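Local coordinates for protein Apc35852 (Geobacillus stearothermophilus, PDB 1U9C) that is of unknown function but belongs to the DJ-1/PfpI family, and so may act as a chaperone or as a cysteine-dependent enzyme, at residues K6-V11 and A218-R223; L26-F31 and A74-T79; E158-V163 and V167-L172. All coordinates share one frame; numbering follows the deposited sequence.

In the fold
The three contacts sit at different depths and use different chemistry. Interaction 1, partly buried at the N-terminal end of a central strand of the main sheet, joins that strand to the C-terminal helix and mixes a lysine-carbonyl bond with leucine-valine packing. Interaction 2 is buried and wholly apolar: one leucine, L76, closes against the start of helix 28-40. These two meet where M10 CE touches F31 CD1, so the strand 7-12 and helix 28-40 pack together between them. Interaction 3 stands apart, on the other side of the chain's centre from interaction 1; there a buried glutamate touches a methionine and a leucine, while two histidines outside the contact pair with its oxygens.

Interaction 1: K6-V11 and A218-R223; sequences KRVLMV and AALEER
K6, just before the first strand, reaches to the C-terminal part of helix 209-221, where L220 and R223 receive it. Its CB points toward the helix and its CG lies opposite the carbonyl carbon; a bend at chi2 (-68°) then turns the chain, and the rest runs on extended. CD passes 4.1 Å from L220 CD2, the two side chains sliding by in opposite directions. CE comes 3.5 Å from R223 O and also skirts the carbonyl of L220, already bonded to the backbone N of R223. At the tip, NZ donates to R223 O over 2.8 Å. It approaches from above the carbonyl plane, 59° out of it, and so misses the lone-pair directions. Lysine suits the place: its aliphatic part lies on leucine, and its ammonium meets the carbonyl of R223, near the C-terminal end of the helix, where the helix dipole would probably welcome a positive charge. D91 offers NZ a second, long and weak ion pair. The guanidinium of R223 turns elsewhere, to N199 and G122.

Deeper in, V8 CG2 meets L220 CD1 at 4.2 Å. The branched valine fits a strand, and the leucine reaches down from the helix to it; F38 and I124 border this apolar patch. A C-terminal helix packed beside the beginning of a central parallel strand is in keeping with the flavodoxin-like alpha/beta sandwich of the DJ-1/PfpI family.

Interaction 2: L26-F31 and A74-T79; sequences LWLEEF and AALKHT
L76 inserts its two methyls among L26, L28 and F31. Its CD2 methyl sits over one face of the F31 ring, 3.7 Å from the centroid and only 9° off the ring normal, a clear CH-pi contact. The other methyl, CD1, gathers three neighbours: F31 CD2 at 3.6 Å, L26 CD2 at 3.7 Å and L28 CD1 at 3.7 Å. A forked leucine suits this position because one branch lies over the ring centre while the other reaches the ring's rim and the two leucines. In F31, CG stands opposite the backbone N, and this chi1 of 175° carries the ring toward L76, the two side chains running past each other in opposite directions.

The next shell packs round these groups. Y35 meets the F31 ring with planes at about 25°, and M10, V12 and V47 from the sheet also touch F31. The L28 backbone N is bonded to S61 OG. On the other segment, L76 has a backbone bond to V55, and a type I turn from A75 to H78 leads the chain toward strand 80-81. With all four touching residues buried and apolar, cohesion here rests on dispersion and the exclusion of water, and its specificity on shape.

Interaction 3: E158-V163 and V167-L172; sequences EEEREV and VHMPFL
E160 sends CG opposite its backbone N (chi1 -161°), which puts this methylene by L172 CD2; a sharp bend at chi2 (71°) then turns the carboxylate to M169. In M169, chi1 (-69°) brings CG to the glutamate, and the bends at chi2 and chi3 carry the sulfur and CE onward.

Two touches make the contact. E160 CG lies 4.0 Å from L172 CD2, the side chains crossing at a slant, and E160 OE1 lies 4.0 Å from M169 CG, where the chains meet at about a right angle. Both are plain van der Waals approaches. A glutamate can serve here because it has two characters: methylenes that pack against a leucine, and a carboxylate that can extend past them to polar partners. L172 stands at the N-cap position of helix 173-179, and its side chain leans in toward E160. The flexible chain of M169 can curl to fit, and it goes on to touch M102 and F103 of helix 101-104.

The oxygens of E160 find their partners outside the two segments: OE1 is hydrogen-bonded to H130 NE2 and OE2 to H99 NE2. H130 directly follows position 129, where the cysteine is seen oxidised to a sulfinic acid, so E160 may act as a second-shell residue near that site and may help to orient the histidine. M169 CG lies beside the carboxylate and L172 beside the methylene; such apolar neighbours in a buried place would probably make the carboxylate rely on its two imidazole partners for compensation.

Interaction 1: K6-V11 and A218-R223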
loop_
_atom_site.group_PDB
_atom_site.type_symbol
_atom_site.label_atom_id
_atom_site.label_comp_id
_atom_site.label_asym_id
_atom_site.label_seq_id
_atom_site.Cartn_x
_atom_site.Cartn_y
_atom_site.Cartn_z
ATOM N N LYS A 6 -9.483 14.390 9.798
ATOM C CA LYS A 6 -9.253 13.673 8.543
ATOM C C LYS A 6 -9.424 12.174 8.774
ATOM O O LYS A 6 -9.193 11.641 9.872
ATOM C CB LYS A 6 -7.837 13.990 8.083
ATOM C CG LYS A 6 -7.568 15.457 7.732
ATOM C CD LYS A 6 -8.321 15.881 6.475
ATOM C CE LYS A 6 -8.059 17.353 6.082
ATOM N NZ LYS A 6 -8.958 17.812 5.040
ATOM N N ARG A 7 -9.783 11.503 7.703
ATOM C CA ARG A 7 -10.098 10.083 7.707
ATOM C C ARG A 7 -9.214 9.393 6.700
ATOM O O ARG A 7 -9.073 9.802 5.556
ATOM C CB ARG A 7 -11.550 9.819 7.357
ATOM C CG ARG A 7 -12.627 10.473 8.243
ATOM C CD ARG A 7 -14.032 10.002 7.953
ATOM N NE ARG A 7 -14.228 8.577 8.264
ATOM C CZ ARG A 7 -14.903 7.671 7.530
ATOM N NH1 ARG A 7 -15.463 7.939 6.353
ATOM N NH2 ARG A 7 -14.986 6.427 7.995
ATOM N N VAL A 8 -8.607 8.306 7.126
ATOM C CA VAL A 8 -7.678 7.504 6.322
ATOM C C VAL A 8 -8.216 6.081 6.197
ATOM O O VAL A 8 -8.539 5.448 7.194
ATOM C CB VAL A 8 -6.236 7.480 6.884
ATOM C CG1 VAL A 8 -5.332 6.671 6.034
ATOM C CG2 VAL A 8 -5.710 8.888 7.037
ATOM N N LEU A 9 -8.270 5.589 4.969
ATOM C CA LEU A 9 -8.631 4.196 4.687
ATOM C C LEU A 9 -7.336 3.412 4.470
ATOM O O LEU A 9 -6.550 3.761 3.594
ATOM C CB LEU A 9 -9.481 4.119 3.419
ATOM C CG LEU A 9 -9.831 2.716 2.936
ATOM C CD1 LEU A 9 -10.711 1.990 3.930
ATOM C CD2 LEU A 9 -10.480 2.807 1.561
ATOM N N MET A 10 -7.105 2.362 5.250
ATOM C CA MET A 10 -5.952 1.479 5.022
ATOM C C MET A 10 -6.406 0.150 4.482
ATOM O O MET A 10 -7.414 -0.358 5.016
ATOM C CB MET A 10 -5.174 1.278 6.318
ATOM C CG MET A 10 -4.636 2.608 6.882
ATOM S SD MET A 10 -3.532 2.420 8.311
ATOM C CE MET A 10 -2.042 1.854 7.507
ATOM N N VAL A 11 -5.774 -0.354 3.427
ATOM C CA VAL A 11 -6.223 -1.613 2.827
ATOM C C VAL A 11 -5.040 -2.542 2.732
ATOM O O VAL A 11 -4.006 -2.216 2.168
ATOM C CB VAL A 11 -6.834 -1.386 1.435
ATOM C CG1 VAL A 11 -7.423 -2.696 0.920
ATOM C CG2 VAL A 11 -7.913 -0.324 1.435
ATOM N N ALA A 218 1.668 15.311 5.769
ATOM C CA ALA A 218 1.930 16.649 5.236
ATOM C C ALA A 218 0.877 17.062 4.220
ATOM O O ALA A 218 0.348 18.171 4.283
ATOM C CB ALA A 218 3.298 16.715 4.540
ATOM N N ALA A 219 0.544 16.142 3.292
ATOM C CA ALA A 219 -0.507 16.440 2.324
ATOM C C ALA A 219 -1.869 16.703 2.985
ATOM O O ALA A 219 -2.608 17.601 2.558
ATOM C CB ALA A 219 -0.619 15.326 1.324
ATOM N N LEU A 220 -2.225 15.961 4.043
ATOM C CA LEU A 220 -3.474 16.204 4.747
ATOM C C LEU A 220 -3.456 17.528 5.513
ATOM O O LEU A 220 -4.445 18.267 5.557
ATOM C CB LEU A 220 -3.749 15.014 5.672
ATOM C CG LEU A 220 -4.136 13.733 4.965
ATOM C CD1 LEU A 220 -4.187 12.613 5.969
ATOM C CD2 LEU A 220 -5.490 13.886 4.319
ATOM N N GLU A 221 -2.311 17.874 6.085
ATOM C CA GLU A 221 -2.154 19.153 6.793
ATOM C C GLU A 221 -2.439 20.343 5.876
ATOM O O GLU A 221 -2.969 21.347 6.298
ATOM C CB GLU A 221 -0.709 19.225 7.363
ATOM C CG GLU A 221 -0.496 18.405 8.635
ATOM C CD GLU A 221 0.954 18.355 9.097
ATOM O OE1 GLU A 221 1.872 18.712 8.299
ATOM O OE2 GLU A 221 1.192 17.883 10.239
ATOM N N GLU A 222 -2.053 20.237 4.596
ATOM C CA GLU A 222 -2.296 21.261 3.605
ATOM C C GLU A 222 -3.767 21.527 3.337
ATOM O O GLU A 222 -4.126 22.568 2.860
ATOM C CB GLU A 222 -1.598 20.859 2.310
ATOM C CG GLU A 222 -0.070 20.935 2.388
ATOM C CD GLU A 222 0.628 20.154 1.283
ATOM O OE1 GLU A 222 0.051 19.891 0.186
ATOM O OE2 GLU A 222 1.772 19.762 1.490
ATOM N N ARG A 223 -4.587 20.518 3.626
ATOM C CA ARG A 223 -6.011 20.517 3.261
ATOM C C ARG A 223 -6.892 20.716 4.474
ATOM O O ARG A 223 -8.060 20.443 4.442
ATOM C CB ARG A 223 -6.363 19.166 2.657
ATOM C CG ARG A 223 -5.551 18.794 1.508
ATOM C CD ARG A 223 -5.744 17.396 1.028
ATOM N NE ARG A 223 -4.746 17.271 0.012
ATOM C CZ ARG A 223 -4.843 16.697 -1.112
ATOM N NH1 ARG A 223 -5.848 15.918 -1.395
ATOM N NH2 ARG A 223 -3.860 16.870 -1.983
#

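Interaction 2: L26-F31 and A74-T79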
loop_
_atom_site.group_PDB
_atom_site.type_symbol
_atom_site.label_atom_id
_atom_site.label_comp_id
_atom_site.label_asym_id
_atom_site.label_seq_id
_atom_site.Cartn_x
_atom_site.Cartn_y
_atom_site.Cartn_z
ATOM N N LEU A 26 0.687 -9.859 4.676
ATOM C CA LEU A 26 1.002 -8.447 4.917
ATOM C C LEU A 26 2.348 -8.322 5.564
ATOM O O LEU A 26 2.714 -9.096 6.463
ATOM C CB LEU A 26 -0.047 -7.895 5.881
ATOM C CG LEU A 26 0.293 -6.567 6.551
ATOM C CD1 LEU A 26 0.385 -5.404 5.613
ATOM C CD2 LEU A 26 -0.766 -6.314 7.635
ATOM N N TRP A 27 3.155 -7.362 5.105
ATOM C CA TRP A 27 4.389 -7.035 5.782
ATOM C C TRP A 27 4.052 -6.120 6.967
ATOM O O TRP A 27 3.730 -4.954 6.764
ATOM C CB TRP A 27 5.400 -6.316 4.864
ATOM C CG TRP A 27 6.749 -6.339 5.424
ATOM C CD1 TRP A 27 7.296 -5.440 6.312
ATOM C CD2 TRP A 27 7.711 -7.372 5.260
ATOM N NE1 TRP A 27 8.567 -5.852 6.673
ATOM C CE2 TRP A 27 8.820 -7.037 6.045
ATOM C CE3 TRP A 27 7.737 -8.553 4.509
ATOM C CZ2 TRP A 27 9.941 -7.840 6.098
ATOM C CZ3 TRP A 27 8.862 -9.349 4.577
ATOM C CH2 TRP A 27 9.916 -8.998 5.342
ATOM N N LEU A 28 4.102 -6.667 8.159
ATOM C CA LEU A 28 3.541 -6.022 9.341
ATOM C C LEU A 28 3.925 -4.560 9.508
ATOM O O LEU A 28 3.045 -3.691 9.695
ATOM C CB LEU A 28 3.837 -6.861 10.586
ATOM C CG LEU A 28 3.319 -6.236 11.871
ATOM C CD1 LEU A 28 1.808 -6.001 11.908
ATOM C CD2 LEU A 28 3.764 -7.148 13.015
ATOM N N GLU A 29 5.199 -4.223 9.419
ATOM C CA GLU A 29 5.632 -2.875 9.712
ATOM C C GLU A 29 4.960 -1.872 8.798
ATOM O O GLU A 29 4.784 -0.697 9.161
ATOM C CB GLU A 29 7.190 -2.765 9.573
ATOM C CG GLU A 29 7.754 -1.356 9.688
ATOM C CD GLU A 29 9.240 -1.245 9.531
ATOM O OE1 GLU A 29 9.914 -2.201 9.080
ATOM O OE2 GLU A 29 9.703 -0.117 9.843
ATOM N N GLU A 30 4.731 -2.259 7.562
ATOM C CA GLU A 30 4.166 -1.361 6.564
ATOM C C GLU A 30 2.749 -0.920 6.862
ATOM O O GLU A 30 2.298 0.089 6.331
ATOM C CB GLU A 30 4.282 -1.970 5.185
ATOM C CG GLU A 30 5.743 -2.094 4.725
ATOM C CD GLU A 30 5.940 -2.868 3.495
ATOM O OE1 GLU A 30 5.024 -3.209 2.811
ATOM O OE2 GLU A 30 7.171 -3.158 3.258
ATOM N N PHE A 31 2.047 -1.706 7.653
ATOM C CA PHE A 31 0.767 -1.325 8.256
ATOM C C PHE A 31 0.977 -0.630 9.603
ATOM O O PHE A 31 0.427 0.438 9.839
ATOM C CB PHE A 31 -0.127 -2.550 8.460
ATOM C CG PHE A 31 -1.389 -2.235 9.168
ATOM C CD1 PHE A 31 -2.446 -1.629 8.517
ATOM C CD2 PHE A 31 -1.523 -2.441 10.541
ATOM C CE1 PHE A 31 -3.598 -1.285 9.205
ATOM C CE2 PHE A 31 -2.659 -2.121 11.208
ATOM C CZ PHE A 31 -3.689 -1.538 10.553
ATOM N N ALA A 74 -3.639 -5.753 16.902
ATOM C CA ALA A 74 -4.990 -6.131 17.219
ATOM C C ALA A 74 -5.994 -5.739 16.194
ATOM O O ALA A 74 -6.923 -6.530 15.899
ATOM C CB ALA A 74 -5.345 -5.561 18.636
ATOM N N ALA A 75 -5.865 -4.558 15.598
ATOM C CA ALA A 75 -6.749 -4.145 14.539
ATOM C C ALA A 75 -6.776 -5.116 13.372
ATOM O O ALA A 75 -7.811 -5.307 12.740
ATOM C CB ALA A 75 -6.381 -2.753 14.085
ATOM N N LEU A 76 -5.624 -5.697 13.088
ATOM C CA LEU A 76 -5.522 -6.610 11.953
ATOM C C LEU A 76 -6.217 -7.912 12.181
ATOM O O LEU A 76 -6.400 -8.677 11.224
ATOM C CB LEU A 76 -4.052 -6.891 11.687
ATOM C CG LEU A 76 -3.289 -5.729 11.117
ATOM C CD1 LEU A 76 -1.803 -6.029 11.134
ATOM C CD2 LEU A 76 -3.774 -5.388 9.684
ATOM N N LYS A 77 -6.631 -8.214 13.402
ATOM C CA LYS A 77 -7.336 -9.473 13.668
ATOM C C LYS A 77 -8.821 -9.405 13.281
ATOM O O LYS A 77 -9.473 -10.461 13.199
ATOM C CB LYS A 77 -7.177 -9.903 15.164
ATOM C CG LYS A 77 -5.750 -10.074 15.574
ATOM C CD LYS A 77 -5.580 -10.956 16.808
ATOM C CE LYS A 77 -4.181 -10.844 17.338
ATOM N NZ LYS A 77 -3.111 -11.160 16.383
ATOM N N HIS A 78 -9.367 -8.218 13.037
ATOM C CA HIS A 78 -10.791 -8.039 12.766
ATOM C C HIS A 78 -11.029 -6.891 11.815
ATOM O O HIS A 78 -11.737 -5.937 12.072
ATOM C CB HIS A 78 -11.598 -7.869 14.089
ATOM C CG HIS A 78 -11.026 -6.855 15.020
ATOM N ND1 HIS A 78 -10.304 -7.198 16.148
ATOM C CD2 HIS A 78 -11.016 -5.504 14.954
ATOM C CE1 HIS A 78 -9.881 -6.084 16.730
ATOM N NE2 HIS A 78 -10.313 -5.049 16.052
ATOM N N THR A 79 -10.432 -7.028 10.621
ATOM C CA THR A 79 -10.548 -5.976 9.606
ATOM C C THR A 79 -11.915 -5.956 8.943
ATOM O O THR A 79 -12.589 -6.988 8.840
ATOM C CB THR A 79 -9.439 -6.097 8.550
ATOM O OG1 THR A 79 -9.605 -7.318 7.806
ATOM C CG2 THR A 79 -8.082 -6.101 9.175
#

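Interaction 3: E158-V163 and V167-L172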
loop_
_atom_site.group_PDB
_atom_site.type_symbol
_atom_site.label_atom_id
_atom_site.label_comp_id
_atom_site.label_asym_id
_atom_site.label_seq_id
_atom_site.Cartn_x
_atom_site.Cartn_y
_atom_site.Cartn_z
ATOM N N GLU A 158 15.428 -5.228 -8.718
ATOM C CA GLU A 158 16.663 -5.664 -8.046
ATOM C C GLU A 158 16.427 -6.263 -6.668
ATOM O O GLU A 158 16.971 -7.297 -6.325
ATOM C CB GLU A 158 17.647 -4.484 -7.898
ATOM C CG GLU A 158 19.002 -4.891 -7.304
ATOM C CD GLU A 158 19.887 -3.710 -6.890
ATOM O OE1 GLU A 158 19.408 -2.558 -6.824
ATOM O OE2 GLU A 158 21.088 -3.939 -6.635
ATOM N N GLU A 159 15.588 -5.612 -5.869
ATOM C CA GLU A 159 15.224 -6.139 -4.563
ATOM C C GLU A 159 14.473 -7.465 -4.722
ATOM O O GLU A 159 14.751 -8.400 -3.996
ATOM C CB GLU A 159 14.380 -5.141 -3.772
ATOM C CG GLU A 159 15.206 -4.020 -3.142
ATOM C CD GLU A 159 14.415 -2.766 -2.776
ATOM O OE1 GLU A 159 13.549 -2.333 -3.576
ATOM O OE2 GLU A 159 14.711 -2.160 -1.721
ATOM N N GLU A 160 13.641 -7.569 -5.748
ATOM C CA GLU A 160 12.876 -8.799 -6.001
ATOM C C GLU A 160 13.771 -9.959 -6.426
ATOM O O GLU A 160 13.547 -11.116 -6.052
ATOM C CB GLU A 160 11.808 -8.551 -7.083
ATOM C CG GLU A 160 10.681 -9.578 -7.125
ATOM C CD GLU A 160 9.749 -9.450 -5.939
ATOM O OE1 GLU A 160 8.778 -8.679 -6.038
ATOM O OE2 GLU A 160 10.015 -10.062 -4.900
ATOM N N ARG A 161 14.754 -9.673 -7.271
ATOM C CA ARG A 161 15.719 -10.696 -7.673
ATOM C C ARG A 161 16.570 -11.130 -6.484
ATOM O O ARG A 161 16.892 -12.292 -6.365
ATOM C CB ARG A 161 16.638 -10.188 -8.784
ATOM C CG ARG A 161 15.962 -10.017 -10.148
ATOM C CD ARG A 161 16.941 -9.750 -11.265
ATOM N NE ARG A 161 17.858 -8.681 -10.897
ATOM C CZ ARG A 161 17.714 -7.390 -11.192
ATOM N NH1 ARG A 161 16.683 -6.948 -11.917
ATOM N NH2 ARG A 161 18.632 -6.526 -10.765
ATOM N N GLU A 162 16.940 -10.191 -5.616
ATOM C CA GLU A 162 17.746 -10.531 -4.452
ATOM C C GLU A 162 17.026 -11.484 -3.530
ATOM O O GLU A 162 17.602 -12.470 -3.079
ATOM C CB GLU A 162 18.213 -9.291 -3.686
ATOM C CG GLU A 162 18.784 -9.653 -2.310
ATOM C CD GLU A 162 19.824 -8.687 -1.785
ATOM O OE1 GLU A 162 19.755 -8.366 -0.577
ATOM O OE2 GLU A 162 20.700 -8.251 -2.560
ATOM N N VAL A 163 15.746 -11.228 -3.281
ATOM C CA VAL A 163 14.985 -12.087 -2.369
ATOM C C VAL A 163 14.724 -13.449 -3.022
ATOM O O VAL A 163 14.475 -14.425 -2.322
ATOM C CB VAL A 163 13.668 -11.418 -1.813
ATOM C CG1 VAL A 163 13.968 -10.082 -1.168
ATOM C CG2 VAL A 163 12.616 -11.260 -2.886
ATOM N N VAL A 167 10.848 -14.988 -9.934
ATOM C CA VAL A 167 10.355 -16.073 -10.760
ATOM C C VAL A 167 8.953 -16.548 -10.388
ATOM O O VAL A 167 8.306 -17.133 -11.256
ATOM C CB VAL A 167 11.338 -17.248 -10.775
ATOM C CG1 VAL A 167 12.662 -16.814 -11.346
ATOM C CG2 VAL A 167 11.502 -17.879 -9.397
ATOM N N HIS A 168 8.499 -16.284 -9.157
ATOM C CA HIS A 168 7.144 -16.683 -8.741
ATOM C C HIS A 168 6.134 -15.543 -8.742
ATOM O O HIS A 168 5.016 -15.693 -8.238
ATOM C CB HIS A 168 7.170 -17.310 -7.357
ATOM C CG HIS A 168 7.766 -18.662 -7.298
ATOM N ND1 HIS A 168 7.254 -19.738 -8.008
ATOM C CD2 HIS A 168 8.919 -19.109 -6.731
ATOM C CE1 HIS A 168 7.995 -20.804 -7.770
ATOM N NE2 HIS A 168 9.034 -20.433 -7.033
ATOM N N MET A 169 6.517 -14.356 -9.198
ATOM C CA MET A 169 5.582 -13.256 -9.321
ATOM C C MET A 169 4.883 -13.335 -10.665
ATOM O O MET A 169 5.481 -13.696 -11.673
ATOM C CB MET A 169 6.327 -11.929 -9.248
ATOM C CG MET A 169 6.879 -11.644 -7.881
ATOM S SD MET A 169 5.708 -11.581 -6.502
ATOM C CE MET A 169 5.949 -13.255 -5.862
ATOM N N PRO A 170 3.593 -12.989 -10.656
ATOM C CA PRO A 170 2.780 -12.952 -11.851
ATOM C C PRO A 170 3.240 -11.890 -12.839
ATOM O O PRO A 170 2.947 -12.006 -14.042
ATOM C CB PRO A 170 1.386 -12.647 -11.308
ATOM C CG PRO A 170 1.589 -12.060 -10.117
ATOM C CD PRO A 170 2.788 -12.698 -9.460
ATOM N N PHE A 171 3.910 -10.876 -12.297
ATOM C CA PHE A 171 4.563 -9.808 -13.074
ATOM C C PHE A 171 5.549 -9.136 -12.140
ATOM O O PHE A 171 5.488 -9.315 -10.925
ATOM C CB PHE A 171 3.540 -8.778 -13.546
ATOM C CG PHE A 171 2.764 -8.136 -12.409
ATOM C CD1 PHE A 171 3.171 -6.932 -11.863
ATOM C CD2 PHE A 171 1.620 -8.748 -11.926
ATOM C CE1 PHE A 171 2.448 -6.366 -10.819
ATOM C CE2 PHE A 171 0.910 -8.201 -10.891
ATOM C CZ PHE A 171 1.316 -6.994 -10.342
ATOM N N LEU A 172 6.472 -8.355 -12.669
ATOM C CA LEU A 172 7.386 -7.590 -11.828
ATOM C C LEU A 172 6.815 -6.174 -11.644
ATOM O O LEU A 172 6.429 -5.526 -12.605
ATOM C CB LEU A 172 8.817 -7.532 -12.386
ATOM C CG LEU A 172 9.604 -8.835 -12.335
ATOM C CD1 LEU A 172 11.030 -8.623 -12.747
ATOM C CD2 LEU A 172 9.509 -9.473 -10.950
#